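Local atomic coordinates of putative peptidase (PDB entry 3K9T), a protein that binds one zinc ion per subunit and probably serves in making modified polysaccharides, no peptidase activity being expected despite its aminopeptidase-like fold. Residues I259-R264 with E286-D291; V254-I259 with L314-Y319; M97-P102 with T130-E135; E70-D75 with D159-D164. All blocks are in the same frame, centred on the assembly; numbering follows the deposited sequence.

Contact 1: I259-R264 with E286-D291; sequences IKNYKR and EYYVAD
Arg264 and Asp291 form a salt bridge where the two strands end, its one bond running from Arg264 NH1 to Asp291 OD1 at 2.8 Å. Asp291 OD1 lies close to the guanidinium plane, but the nitrogen meets it from above the carboxylate plane, 45° out. The extended Arg264 side chain puts its guanidinium between two acids, Asp291 at NH1 and Glu277 at NE. Behind the bridge runs a parallel ladder. Tyr262 is bonded through both its N and its O, N donating to Tyr288 O (2.9 Å) and O accepting from Ala290 N (2.8 Å, 171° at the hydrogen). Strands 260-263 and 287-290 belong to a right-handed beta-alpha-beta unit at the edge of the mixed sheet, with helix 271-282 as the crossover. That helix packs on the face of Tyr262 and Tyr287, and Asp273 takes the Tyr262 hydroxyl. At the other end one water joins Lys260 N, Lys260 NZ and Glu286 O, while Asp341 pairs with the same ammonium. A small branched residue suits the place of Val289: CG1, anti to the backbone N (chi1 175°), fits over one face of the Arg264 guanidinium, 3.6 Å from NE, and beside the Tyr262 ring edge. Ile259 CD1 reaches Tyr288 CB at 4.1 Å.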
loop_
_atom_site.group_PDB
_atom_site.type_symbol
_atom_site.label_atom_id
_atom_site.label_comp_id
_atom_site.label_asym_id
_atom_site.label_seq_id
_atom_site.Cartn_x
_atom_site.Cartn_y
_atom_site.Cartn_z
ATOM N N ILE A 259 22.239 14.479 -9.173
ATOM C CA ILE A 259 21.971 13.233 -8.479
ATOM C C ILE A 259 21.624 12.111 -9.505
ATOM O O ILE A 259 21.294 12.397 -10.656
ATOM C CB ILE A 259 20.838 13.392 -7.396
ATOM C CG1 ILE A 259 19.499 13.745 -8.029
ATOM C CG2 ILE A 259 21.210 14.450 -6.300
ATOM C CD1 ILE A 259 18.254 13.299 -7.173
ATOM N N LYS A 260 21.714 10.851 -9.068
ATOM C CA LYS A 260 21.326 9.693 -9.894
ATOM C C LYS A 260 19.811 9.574 -10.002
ATOM O O LYS A 260 19.069 9.918 -9.082
ATOM C CB LYS A 260 21.913 8.389 -9.329
ATOM C CG LYS A 260 23.479 8.294 -9.398
ATOM C CD LYS A 260 24.013 7.045 -8.723
ATOM C CE LYS A 260 23.981 7.161 -7.215
ATOM N NZ LYS A 260 24.896 8.208 -6.733
ATOM N N ASN A 261 19.370 9.133 -11.170
ATOM C CA ASN A 261 17.988 8.893 -11.474
ATOM C C ASN A 261 17.818 7.508 -12.080
ATOM O O ASN A 261 18.481 7.169 -13.043
ATOM C CB ASN A 261 17.501 9.907 -12.503
ATOM C CG ASN A 261 17.184 11.263 -11.902
ATOM O OD1 ASN A 261 16.086 11.474 -11.436
ATOM N ND2 ASN A 261 18.139 12.193 -11.943
ATOM N N TYR A 262 16.900 6.721 -11.532
ATOM C CA TYR A 262 16.568 5.409 -12.095
ATOM C C TYR A 262 15.166 5.350 -12.655
ATOM O O TYR A 262 14.196 5.579 -11.940
ATOM C CB TYR A 262 16.689 4.304 -11.051
ATOM C CG TYR A 262 16.340 2.950 -11.630
ATOM C CD1 TYR A 262 17.082 2.403 -12.676
ATOM C CD2 TYR A 262 15.287 2.212 -11.132
ATOM C CE1 TYR A 262 16.783 1.141 -13.214
ATOM C CE2 TYR A 262 14.972 0.940 -11.664
ATOM C CZ TYR A 262 15.722 0.413 -12.699
ATOM O OH TYR A 262 15.390 -0.832 -13.212
ATOM N N LYS A 263 15.064 5.031 -13.937
ATOM C CA LYS A 263 13.772 4.761 -14.570
ATOM C C LYS A 263 13.552 3.255 -14.516
ATOM O O LYS A 263 14.366 2.463 -14.992
ATOM C CB LYS A 263 13.738 5.267 -16.013
ATOM C CG LYS A 263 12.481 4.932 -16.807
ATOM C CD LYS A 263 12.555 5.579 -18.197
ATOM C CE LYS A 263 11.374 5.211 -19.098
ATOM N NZ LYS A 263 11.392 5.996 -20.371
ATOM N N ARG A 264 12.442 2.861 -13.926
ATOM C CA ARG A 264 12.118 1.466 -13.842
ATOM C C ARG A 264 11.705 0.817 -15.151
ATOM O O ARG A 264 11.234 1.466 -16.081
ATOM C CB ARG A 264 10.962 1.292 -12.888
ATOM C CG ARG A 264 11.313 1.624 -11.496
ATOM C CD ARG A 264 10.088 1.511 -10.726
ATOM N NE ARG A 264 10.376 1.481 -9.318
ATOM C CZ ARG A 264 9.597 2.027 -8.399
ATOM N NH1 ARG A 264 8.498 2.685 -8.740
ATOM N NH2 ARG A 264 9.932 1.933 -7.132
ATOM N N GLU A 286 21.799 11.232 -2.542
ATOM C CA GLU A 286 20.424 11.416 -2.939
ATOM C C GLU A 286 20.240 10.814 -4.289
ATOM O O GLU A 286 21.188 10.714 -5.042
ATOM C CB GLU A 286 20.067 12.883 -3.047
ATOM C CG GLU A 286 19.929 13.641 -1.708
ATOM C CD GLU A 286 19.269 15.018 -1.885
ATOM O OE1 GLU A 286 18.470 15.200 -2.854
ATOM O OE2 GLU A 286 19.548 15.917 -1.050
ATOM N N TYR A 287 19.014 10.389 -4.572
ATOM C CA TYR A 287 18.642 9.843 -5.863
ATOM C C TYR A 287 17.141 9.967 -6.060
ATOM O O TYR A 287 16.396 10.339 -5.163
ATOM C CB TYR A 287 19.030 8.373 -5.973
ATOM C CG TYR A 287 18.346 7.510 -4.953
ATOM C CD1 TYR A 287 18.826 7.451 -3.648
ATOM C CD2 TYR A 287 17.201 6.766 -5.280
ATOM C CE1 TYR A 287 18.206 6.653 -2.687
ATOM C CE2 TYR A 287 16.555 5.977 -4.315
ATOM C CZ TYR A 287 17.063 5.923 -3.033
ATOM O OH TYR A 287 16.450 5.157 -2.077
ATOM N N TYR A 288 16.692 9.661 -7.259
ATOM C CA TYR A 288 15.292 9.713 -7.519
ATOM C C TYR A 288 14.963 8.526 -8.386
ATOM O O TYR A 288 15.745 8.174 -9.266
ATOM C CB TYR A 288 14.924 11.047 -8.171
ATOM C CG TYR A 288 13.472 11.133 -8.511
ATOM C CD1 TYR A 288 12.513 11.335 -7.509
ATOM C CD2 TYR A 288 13.034 10.991 -9.834
ATOM C CE1 TYR A 288 11.158 11.402 -7.816
ATOM C CE2 TYR A 288 11.687 11.047 -10.144
ATOM C CZ TYR A 288 10.758 11.255 -9.125
ATOM O OH TYR A 288 9.428 11.301 -9.433
ATOM N N VAL A 289 13.827 7.888 -8.110
ATOM C CA VAL A 289 13.346 6.757 -8.899
ATOM C C VAL A 289 12.065 7.183 -9.601
ATOM O O VAL A 289 11.227 7.807 -8.984
ATOM C CB VAL A 289 13.056 5.555 -8.007
ATOM C CG1 VAL A 289 12.430 4.385 -8.844
ATOM C CG2 VAL A 289 14.310 5.138 -7.250
ATOM N N ALA A 290 11.917 6.850 -10.878
ATOM C CA ALA A 290 10.696 7.162 -11.655
ATOM C C ALA A 290 10.117 5.883 -12.166
ATOM O O ALA A 290 10.839 4.943 -12.403
ATOM C CB ALA A 290 11.027 8.064 -12.847
ATOM N N ASP A 291 8.814 5.842 -12.351
ATOM C CA ASP A 291 8.170 4.692 -12.995
ATOM C C ASP A 291 8.393 4.756 -14.491
ATOM O O ASP A 291 8.738 5.787 -15.059
ATOM C CB ASP A 291 6.651 4.653 -12.725
ATOM C CG ASP A 291 6.302 4.287 -11.263
ATOM O OD1 ASP A 291 6.681 3.194 -10.794
ATOM O OD2 ASP A 291 5.632 5.106 -10.589
HETATM O O HOH W 1 23.361 10.574 -6.658
#

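Contact 2: V254-I259 with L314-Y319; sequences VGDAGI and LMRSCY
Loop 254-259 curls round Arg316, which follows on strand 311-315, and the backbones come nearest at Val254 and Arg316, CA atoms 4.7 Å apart. The curl is set by an Asx turn: Asp256 OD2 accepts from Gly258 N, met from above the carboxylate plane. With CG between its backbone N and carbonyl carbon (chi1 68°), Asp256 also turns its carboxylate to the other segment. There OD1 uses its syn lone pair for Ser317 N at 2.9 Å. A short acid side chain suits this place, serving its own turn and the facing chain. This is the C-terminal end of an inner strand of the aminopeptidase-like sheet, met here by the loop between strands 245-250 and 260-263; the Met315 (selenomethionine) side chain is about 10 Å from the bound zinc. Arg316 fills the inside of the curl. It turns about its CG-CD bond (chi3 86°), bringing NE 3.0 Å and NH2 3.1 Å from Gly258 O, a side-on grip on a single oxygen. CD passes 3.1 Å from Asp256 O, and NH1 goes on to Ser342 and Asp341, an acid beside the buried charge. Val254 CG1 rests 3.4 Å from Leu314 O, and a water links Ile259 O with Ser317 OG.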
loop_
_atom_site.group_PDB
_atom_site.type_symbol
_atom_site.label_atom_id
_atom_site.label_comp_id
_atom_site.label_asym_id
_atom_site.label_seq_id
_atom_site.Cartn_x
_atom_site.Cartn_y
_atom_site.Cartn_z
ATOM N N VAL A 254 24.874 10.093 -17.995
ATOM C CA VAL A 254 25.453 9.569 -16.782
ATOM C C VAL A 254 26.658 10.378 -16.290
ATOM O O VAL A 254 27.372 9.917 -15.381
ATOM C CB VAL A 254 25.880 8.076 -16.955
ATOM C CG1 VAL A 254 24.658 7.170 -17.023
ATOM C CG2 VAL A 254 26.792 7.916 -18.163
ATOM N N GLY A 255 26.845 11.591 -16.819
ATOM C CA GLY A 255 28.094 12.326 -16.605
ATOM C C GLY A 255 28.106 13.665 -15.884
ATOM O O GLY A 255 29.194 14.175 -15.552
ATOM N N ASP A 256 26.939 14.260 -15.650
ATOM C CA ASP A 256 26.870 15.557 -14.990
ATOM C C ASP A 256 26.971 15.523 -13.475
ATOM O O ASP A 256 27.019 14.439 -12.876
ATOM C CB ASP A 256 25.596 16.278 -15.393
ATOM C CG ASP A 256 24.346 15.623 -14.858
ATOM O OD1 ASP A 256 23.886 14.594 -15.448
ATOM O OD2 ASP A 256 23.801 16.188 -13.890
ATOM N N ALA A 257 26.989 16.727 -12.860
ATOM C CA ALA A 257 27.169 16.856 -11.408
ATOM C C ALA A 257 25.931 16.529 -10.579
ATOM O O ALA A 257 26.001 16.492 -9.350
ATOM C CB ALA A 257 27.703 18.263 -11.043
ATOM N N GLY A 258 24.797 16.281 -11.215
ATOM C CA GLY A 258 23.553 16.031 -10.476
ATOM C C GLY A 258 23.385 14.680 -9.815
ATOM O O GLY A 258 24.246 13.818 -9.905
ATOM N N ILE A 259 22.239 14.479 -9.173
ATOM C CA ILE A 259 21.971 13.233 -8.479
ATOM C C ILE A 259 21.624 12.111 -9.505
ATOM O O ILE A 259 21.294 12.397 -10.656
ATOM C CB ILE A 259 20.838 13.392 -7.396
ATOM C CG1 ILE A 259 19.499 13.745 -8.029
ATOM C CG2 ILE A 259 21.210 14.450 -6.300
ATOM C CD1 ILE A 259 18.254 13.299 -7.173
ATOM N N LEU A 314 19.555 3.788 -15.861
ATOM C CA LEU A 314 20.218 4.391 -14.712
ATOM C C LEU A 314 21.057 5.558 -15.239
ATOM O O LEU A 314 22.016 5.373 -16.013
ATOM C CB LEU A 314 21.041 3.353 -13.946
ATOM C CG LEU A 314 21.851 3.916 -12.780
ATOM C CD1 LEU A 314 20.956 4.628 -11.771
ATOM C CD2 LEU A 314 22.640 2.819 -12.120
HETATM N N MSE A 315 20.663 6.752 -14.805
HETATM C CA MSE A 315 21.144 7.996 -15.338
HETATM C C MSE A 315 21.610 8.889 -14.220
HETATM O O MSE A 315 21.520 8.516 -13.068
HETATM C CB MSE A 315 19.966 8.694 -16.021
HETATM C CG MSE A 315 19.429 7.946 -17.225
HETATM SE SE MSE A 315 17.901 8.746 -18.052
HETATM C CE MSE A 315 16.742 8.116 -16.669
ATOM N N ARG A 316 22.136 10.053 -14.575
ATOM C CA ARG A 316 22.290 11.137 -13.608
ATOM C C ARG A 316 21.153 12.105 -13.950
ATOM O O ARG A 316 20.005 11.716 -13.807
ATOM C CB ARG A 316 23.694 11.773 -13.614
ATOM C CG ARG A 316 24.801 10.811 -13.216
ATOM C CD ARG A 316 26.085 11.504 -12.758
ATOM N NE ARG A 316 25.950 11.803 -11.351
ATOM C CZ ARG A 316 26.164 10.950 -10.361
ATOM N NH1 ARG A 316 26.617 9.722 -10.591
ATOM N NH2 ARG A 316 25.920 11.340 -9.114
ATOM N N SER A 317 21.437 13.324 -14.414
ATOM C CA SER A 317 20.372 14.242 -14.783
ATOM C C SER A 317 19.809 13.726 -16.092
ATOM O O SER A 317 20.432 13.741 -17.149
ATOM C CB SER A 317 20.829 15.706 -14.890
ATOM O OG SER A 317 21.416 16.138 -13.654
ATOM N N CYS A 318 18.601 13.225 -15.978
ATOM C CA CYS A 318 17.886 12.674 -17.082
ATOM C C CYS A 318 17.679 13.673 -18.255
ATOM O O CYS A 318 17.595 14.875 -18.046
ATOM C CB CYS A 318 16.551 12.156 -16.514
ATOM S SG CYS A 318 15.498 11.511 -17.776
ATOM N N TYR A 319 17.642 13.151 -19.490
ATOM C CA TYR A 319 17.322 13.936 -20.700
ATOM C C TYR A 319 16.101 14.843 -20.427
ATOM O O TYR A 319 15.119 14.418 -19.827
ATOM C CB TYR A 319 17.105 13.037 -21.945
ATOM C CG TYR A 319 16.406 11.736 -21.661
ATOM C CD1 TYR A 319 15.047 11.693 -21.375
ATOM C CD2 TYR A 319 17.107 10.533 -21.662
ATOM C CE1 TYR A 319 14.408 10.478 -21.085
ATOM C CE2 TYR A 319 16.464 9.311 -21.398
ATOM C CZ TYR A 319 15.136 9.289 -21.103
ATOM O OH TYR A 319 14.518 8.077 -20.815
HETATM O O HOH W 2 20.085 14.706 -11.653
#

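Contact 3: M97-P102 with T130-E135; sequences MSYSVP and TSYYKE
Tyr99 leans across Ser131 and Tyr132 from CB through much of its ring. Its CB lies 3.3 Å from Ser131 O. CG and CD1 then meet the edge of the Tyr132 ring, CD1 standing 3.5 Å from Tyr132 CD1, while on the other branch CD2 lies 3.6 Å from Tyr132 O. The planes are 80° apart and the centroids 5.3 Å, an offset edge-to-face pair in which Tyr132 presents its edge to the Tyr99 face. At the tip, the hydroxyl leaves the contact for Lys69 O and Thr34. Tyr99 is placed by a type II turn from Met97 to Ser100, and has the positive phi (77°) of that turn's third residue. Beside the rings, the sole direct hydrogen bond between the segments runs from Ser131 N to Ser98 O, 2.9 Å long. Met97, a selenomethionine, bends at its end to set SE 3.7 Å from Ser131 CB, and Val101 CG1 rests on Glu135 CB. The two loops belong to the insert region, with the side chain of Thr130 about 8 Å from the zinc. With a single backbone bond and no ion pair, the union of these loops depends largely on aromatic and aliphatic surfaces, while the buried Tyr99 hydroxyl is satisfied by neighbouring parts of the protein.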
loop_
_atom_site.group_PDB
_atom_site.type_symbol
_atom_site.label_atom_id
_atom_site.label_comp_id
_atom_site.label_asym_id
_atom_site.label_seq_id
_atom_site.Cartn_x
_atom_site.Cartn_y
_atom_site.Cartn_z
HETATM N N MSE A 97 21.860 20.795 -39.207
HETATM C CA MSE A 97 20.760 19.898 -38.894
HETATM C C MSE A 97 21.118 18.503 -39.440
HETATM O O MSE A 97 21.436 18.343 -40.620
HETATM C CB MSE A 97 19.474 20.440 -39.505
HETATM C CG MSE A 97 18.223 19.580 -39.281
HETATM SE SE MSE A 97 16.776 20.195 -40.432
HETATM C CE MSE A 97 16.335 21.816 -39.429
ATOM N N SER A 98 21.092 17.501 -38.563
ATOM C CA SER A 98 21.546 16.168 -38.927
ATOM C C SER A 98 20.659 15.650 -40.045
ATOM O O SER A 98 19.450 15.801 -39.988
ATOM C CB SER A 98 21.510 15.225 -37.723
ATOM O OG SER A 98 22.277 14.054 -37.948
ATOM N N TYR A 99 21.291 15.027 -41.032
ATOM C CA TYR A 99 20.655 14.515 -42.241
ATOM C C TYR A 99 20.340 15.622 -43.250
ATOM O O TYR A 99 19.553 15.396 -44.172
ATOM C CB TYR A 99 19.440 13.593 -41.949
ATOM C CG TYR A 99 19.786 12.108 -41.947
ATOM C CD1 TYR A 99 20.740 11.595 -41.062
ATOM C CD2 TYR A 99 19.179 11.219 -42.826
ATOM C CE1 TYR A 99 21.068 10.241 -41.042
ATOM C CE2 TYR A 99 19.531 9.836 -42.826
ATOM C CZ TYR A 99 20.478 9.362 -41.936
ATOM O OH TYR A 99 20.821 8.018 -41.892
ATOM N N SER A 100 20.984 16.787 -43.122
ATOM C CA SER A 100 20.757 17.879 -44.076
ATOM C C SER A 100 21.119 17.464 -45.507
ATOM O O SER A 100 22.231 16.999 -45.777
ATOM C CB SER A 100 21.541 19.164 -43.717
ATOM O OG SER A 100 20.890 19.940 -42.712
ATOM N N VAL A 101 20.165 17.640 -46.413
ATOM C CA VAL A 101 20.397 17.432 -47.851
ATOM C C VAL A 101 21.511 18.390 -48.319
ATOM O O VAL A 101 21.697 19.432 -47.730
ATOM C CB VAL A 101 19.078 17.625 -48.633
ATOM C CG1 VAL A 101 18.068 16.539 -48.217
ATOM C CG2 VAL A 101 18.497 19.015 -48.376
ATOM N N PRO A 102 22.308 18.012 -49.329
ATOM C CA PRO A 102 23.355 18.944 -49.753
ATOM C C PRO A 102 22.780 20.218 -50.395
ATOM O O PRO A 102 21.766 20.139 -51.082
ATOM C CB PRO A 102 24.144 18.149 -50.794
ATOM C CG PRO A 102 23.243 17.054 -51.212
ATOM C CD PRO A 102 22.365 16.742 -50.065
ATOM N N THR A 130 17.614 17.634 -35.998
ATOM C CA THR A 130 17.761 16.506 -36.907
ATOM C C THR A 130 16.583 16.477 -37.890
ATOM O O THR A 130 15.533 17.061 -37.636
ATOM C CB THR A 130 17.764 15.138 -36.167
ATOM O OG1 THR A 130 16.447 14.854 -35.693
ATOM C CG2 THR A 130 18.763 15.110 -35.013
ATOM N N SER A 131 16.754 15.784 -39.006
ATOM C CA SER A 131 15.667 15.602 -39.955
ATOM C C SER A 131 15.881 14.287 -40.651
ATOM O O SER A 131 16.167 14.238 -41.825
ATOM C CB SER A 131 15.615 16.739 -40.977
ATOM O OG SER A 131 14.487 16.562 -41.826
ATOM N N TYR A 132 15.752 13.210 -39.901
ATOM C CA TYR A 132 16.124 11.901 -40.415
ATOM C C TYR A 132 15.209 11.393 -41.502
ATOM O O TYR A 132 15.669 10.794 -42.482
ATOM C CB TYR A 132 16.144 10.867 -39.295
ATOM C CG TYR A 132 17.121 11.155 -38.182
ATOM C CD1 TYR A 132 18.378 11.685 -38.447
ATOM C CD2 TYR A 132 16.798 10.858 -36.863
ATOM C CE1 TYR A 132 19.281 11.942 -37.419
ATOM C CE2 TYR A 132 17.691 11.117 -35.825
ATOM C CZ TYR A 132 18.929 11.648 -36.109
ATOM O OH TYR A 132 19.819 11.878 -35.095
ATOM N N TYR A 133 13.925 11.656 -41.357
ATOM C CA TYR A 133 12.952 10.950 -42.168
ATOM C C TYR A 133 12.145 11.793 -43.183
ATOM O O TYR A 133 11.456 11.225 -44.013
ATOM C CB TYR A 133 12.078 10.105 -41.220
ATOM C CG TYR A 133 12.895 9.091 -40.383
ATOM C CD1 TYR A 133 13.531 7.982 -40.984
ATOM C CD2 TYR A 133 13.021 9.237 -38.994
ATOM C CE1 TYR A 133 14.284 7.067 -40.226
ATOM C CE2 TYR A 133 13.770 8.319 -38.229
ATOM C CZ TYR A 133 14.387 7.243 -38.857
ATOM O OH TYR A 133 15.112 6.372 -38.095
ATOM N N LYS A 134 12.224 13.122 -43.118
ATOM C CA LYS A 134 11.717 13.983 -44.187
ATOM C C LYS A 134 12.975 14.708 -44.719
ATOM O O LYS A 134 13.844 15.099 -43.945
ATOM C CB LYS A 134 10.638 14.948 -43.673
ATOM N N GLU A 135 13.117 14.827 -46.034
ATOM C CA GLU A 135 14.265 15.548 -46.595
ATOM C C GLU A 135 14.182 17.027 -46.239
ATOM O O GLU A 135 13.121 17.629 -46.311
ATOM C CB GLU A 135 14.357 15.371 -48.098
ATOM C CG GLU A 135 14.972 14.047 -48.478
ATOM C CD GLU A 135 14.928 13.769 -49.980
ATOM O OE1 GLU A 135 14.692 14.710 -50.766
ATOM O OE2 GLU A 135 15.145 12.599 -50.367
#

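Contact 4: E70-D75 with D159-D164; sequences EWNIKD and DSSLED
Trp71 and Ser160 meet on the tightly packed face of this strand pair, Trp71 NE1 lying 3.7 Å from Ser160 CB. The indole has CG anti to the backbone N (chi1 -176°), which sends it along the neighbouring strand: CD1 comes 3.3 Å from Ser161 O, and CB touches Leu162 CD1. The shared acceptor Ser100 O satisfies both the indole NE1 and the Ser160 hydroxyl, the small serine leaves room for the indole alongside, and the ring of Tyr99 stacks on the indole. Strands 70-73 and 159-163 are antiparallel neighbours in the four-stranded sheet of the insert region. Two-way bonds tie Glu70 to Glu163 and Asn72 to Ser161; beyond Ile73 a classic beta bulge sets Lys74 and Asp75 together against Asp159, with Lys74 N on Asp159 O (2.9 Å, 168° at the hydrogen) and Asp159 N on Asp75 O. The face of Glu70, Asn72 and Ser161 is looser and wetter. Water bridges Glu70 O, Asn72 ND2 and Ser161 OG, and ND2 also donates to Glu70 OE2 at 2.9 Å, on the carboxylate's anti side; Arg39 is a second partner of OE2, and Asn72 OD1 accepts from Asn36 N. Exposed Lys74 lays its aliphatic part on Asp159, CD 3.5 Å from OD2, but NZ stays 4.5 Å from Asp159 OD1, beyond a salt bridge, and binds a water instead.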
loop_
_atom_site.group_PDB
_atom_site.type_symbol
_atom_site.label_atom_id
_atom_site.label_comp_id
_atom_site.label_asym_id
_atom_site.label_seq_id
_atom_site.Cartn_x
_atom_site.Cartn_y
_atom_site.Cartn_z
ATOM N N GLU A 70 22.118 6.343 -45.897
ATOM C CA GLU A 70 23.258 6.727 -45.121
ATOM C C GLU A 70 23.565 8.183 -45.395
ATOM O O GLU A 70 23.550 8.620 -46.552
ATOM C CB GLU A 70 24.462 5.835 -45.469
ATOM C CG GLU A 70 25.722 6.263 -44.741
ATOM C CD GLU A 70 26.900 5.360 -44.974
ATOM O OE1 GLU A 70 26.727 4.143 -45.258
ATOM O OE2 GLU A 70 28.018 5.888 -44.831
ATOM N N TRP A 71 23.881 8.911 -44.329
ATOM C CA TRP A 71 24.202 10.343 -44.400
ATOM C C TRP A 71 25.656 10.573 -44.017
ATOM O O TRP A 71 26.169 9.946 -43.066
ATOM C CB TRP A 71 23.299 11.142 -43.447
ATOM C CG TRP A 71 23.477 12.627 -43.505
ATOM C CD1 TRP A 71 23.154 13.445 -44.552
ATOM C CD2 TRP A 71 24.016 13.476 -42.490
ATOM N NE1 TRP A 71 23.459 14.749 -44.250
ATOM C CE2 TRP A 71 23.988 14.795 -42.988
ATOM C CE3 TRP A 71 24.516 13.255 -41.203
ATOM C CZ2 TRP A 71 24.441 15.885 -42.244
ATOM C CZ3 TRP A 71 24.950 14.347 -40.454
ATOM C CH2 TRP A 71 24.906 15.643 -40.977
ATOM N N ASN A 72 26.306 11.486 -44.746
ATOM C CA ASN A 72 27.684 11.891 -44.464
ATOM C C ASN A 72 27.878 13.371 -44.709
ATOM O O ASN A 72 27.117 13.958 -45.467
ATOM C CB ASN A 72 28.659 11.087 -45.297
ATOM C CG ASN A 72 28.895 9.725 -44.710
ATOM O OD1 ASN A 72 29.552 9.593 -43.658
ATOM N ND2 ASN A 72 28.335 8.693 -45.354
ATOM N N ILE A 73 28.889 13.973 -44.081
ATOM C CA ILE A 73 29.104 15.405 -44.235
ATOM C C ILE A 73 30.589 15.715 -44.172
ATOM O O ILE A 73 31.275 15.219 -43.294
ATOM C CB ILE A 73 28.262 16.216 -43.176
ATOM C CG1 ILE A 73 28.428 17.738 -43.336
ATOM C CG2 ILE A 73 28.596 15.789 -41.744
ATOM C CD1 ILE A 73 27.233 18.557 -42.787
ATOM N N LYS A 74 31.066 16.504 -45.148
ATOM C CA LYS A 74 32.445 16.991 -45.230
ATOM C C LYS A 74 32.565 18.417 -44.658
ATOM O O LYS A 74 33.466 18.731 -43.888
ATOM C CB LYS A 74 32.917 17.000 -46.690
ATOM C CG LYS A 74 33.095 15.613 -47.298
ATOM C CD LYS A 74 33.355 15.661 -48.814
ATOM C CE LYS A 74 32.976 14.319 -49.485
ATOM N NZ LYS A 74 31.497 14.000 -49.436
ATOM N N ASP A 75 31.660 19.299 -45.034
ATOM C CA ASP A 75 31.769 20.676 -44.580
ATOM C C ASP A 75 30.415 21.313 -44.726
ATOM O O ASP A 75 29.557 20.795 -45.447
ATOM C CB ASP A 75 32.807 21.421 -45.445
ATOM C CG ASP A 75 33.404 22.674 -44.773
ATOM O OD1 ASP A 75 33.133 22.964 -43.598
ATOM O OD2 ASP A 75 34.189 23.371 -45.447
ATOM N N ASP A 159 27.970 20.576 -47.682
ATOM C CA ASP A 159 28.601 19.540 -48.491
ATOM C C ASP A 159 28.356 18.192 -47.839
ATOM O O ASP A 159 29.205 17.680 -47.099
ATOM C CB ASP A 159 30.111 19.805 -48.626
ATOM C CG ASP A 159 30.791 18.859 -49.598
ATOM O OD1 ASP A 159 30.067 18.127 -50.313
ATOM O OD2 ASP A 159 32.046 18.848 -49.635
ATOM N N SER A 160 27.192 17.618 -48.138
ATOM C CA SER A 160 26.758 16.357 -47.542
ATOM C C SER A 160 26.356 15.361 -48.608
ATOM O O SER A 160 26.311 15.705 -49.785
ATOM C CB SER A 160 25.553 16.621 -46.612
ATOM O OG SER A 160 24.489 17.252 -47.301
ATOM N N SER A 161 26.082 14.122 -48.198
ATOM C CA SER A 161 25.517 13.120 -49.104
ATOM C C SER A 161 24.483 12.310 -48.381
ATOM O O SER A 161 24.623 12.063 -47.192
ATOM C CB SER A 161 26.581 12.168 -49.669
ATOM O OG SER A 161 27.218 11.450 -48.634
ATOM N N LEU A 162 23.460 11.886 -49.117
ATOM C CA LEU A 162 22.350 11.104 -48.581
ATOM C C LEU A 162 22.058 10.052 -49.653
ATOM O O LEU A 162 21.408 10.330 -50.671
ATOM C CB LEU A 162 21.157 12.015 -48.313
ATOM C CG LEU A 162 19.955 11.492 -47.526
ATOM C CD1 LEU A 162 20.334 10.828 -46.213
ATOM C CD2 LEU A 162 18.983 12.652 -47.278
ATOM N N GLU A 163 22.577 8.849 -49.428
ATOM C CA GLU A 163 22.597 7.798 -50.428
ATOM C C GLU A 163 22.384 6.488 -49.742
ATOM O O GLU A 163 22.646 6.369 -48.545
ATOM C CB GLU A 163 23.988 7.737 -51.097
ATOM C CG GLU A 163 24.406 8.955 -51.937
ATOM C CD GLU A 163 23.399 9.311 -53.042
ATOM O OE1 GLU A 163 22.712 8.388 -53.554
ATOM O OE2 GLU A 163 23.298 10.517 -53.395
ATOM N N ASP A 164 21.913 5.503 -50.501
ATOM C CA ASP A 164 21.810 4.138 -50.014
ATOM C C ASP A 164 23.180 3.778 -49.533
ATOM O O ASP A 164 24.156 4.071 -50.202
ATOM C CB ASP A 164 21.406 3.164 -51.133
ATOM C CG ASP A 164 19.909 3.149 -51.399
ATOM O OD1 ASP A 164 19.134 3.841 -50.693
ATOM O OD2 ASP A 164 19.502 2.400 -52.308
HETATM O O HOH W 3 26.183 9.422 -47.604
HETATM O O HOH W 4 29.416 13.795 -47.760
#

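How the contacts relate
The four contacts form two pairs. Contacts 3 and 4 come first, both in the insert region, with 97-102 and 130-135 coming between the two strands of contact 4 in sequence; their centres are 10 Å apart. Contacts 1 and 2 follow in the aminopeptidase-like region, centres 9 Å apart, sharing Ile259 and joined where strands 260-263 and 311-315 run side by side in the mixed sheet; contact 1 likewise comes between the segments of contact 2 in sequence. Contacts 1 and 4, centres 39 Å apart, lie on opposite sides of the chain's centre. Met315 of contact 2 and Thr130 of contact 3 have side chains about 10 Å and 8 Å from the zinc, one from the core sheet, one from the insert.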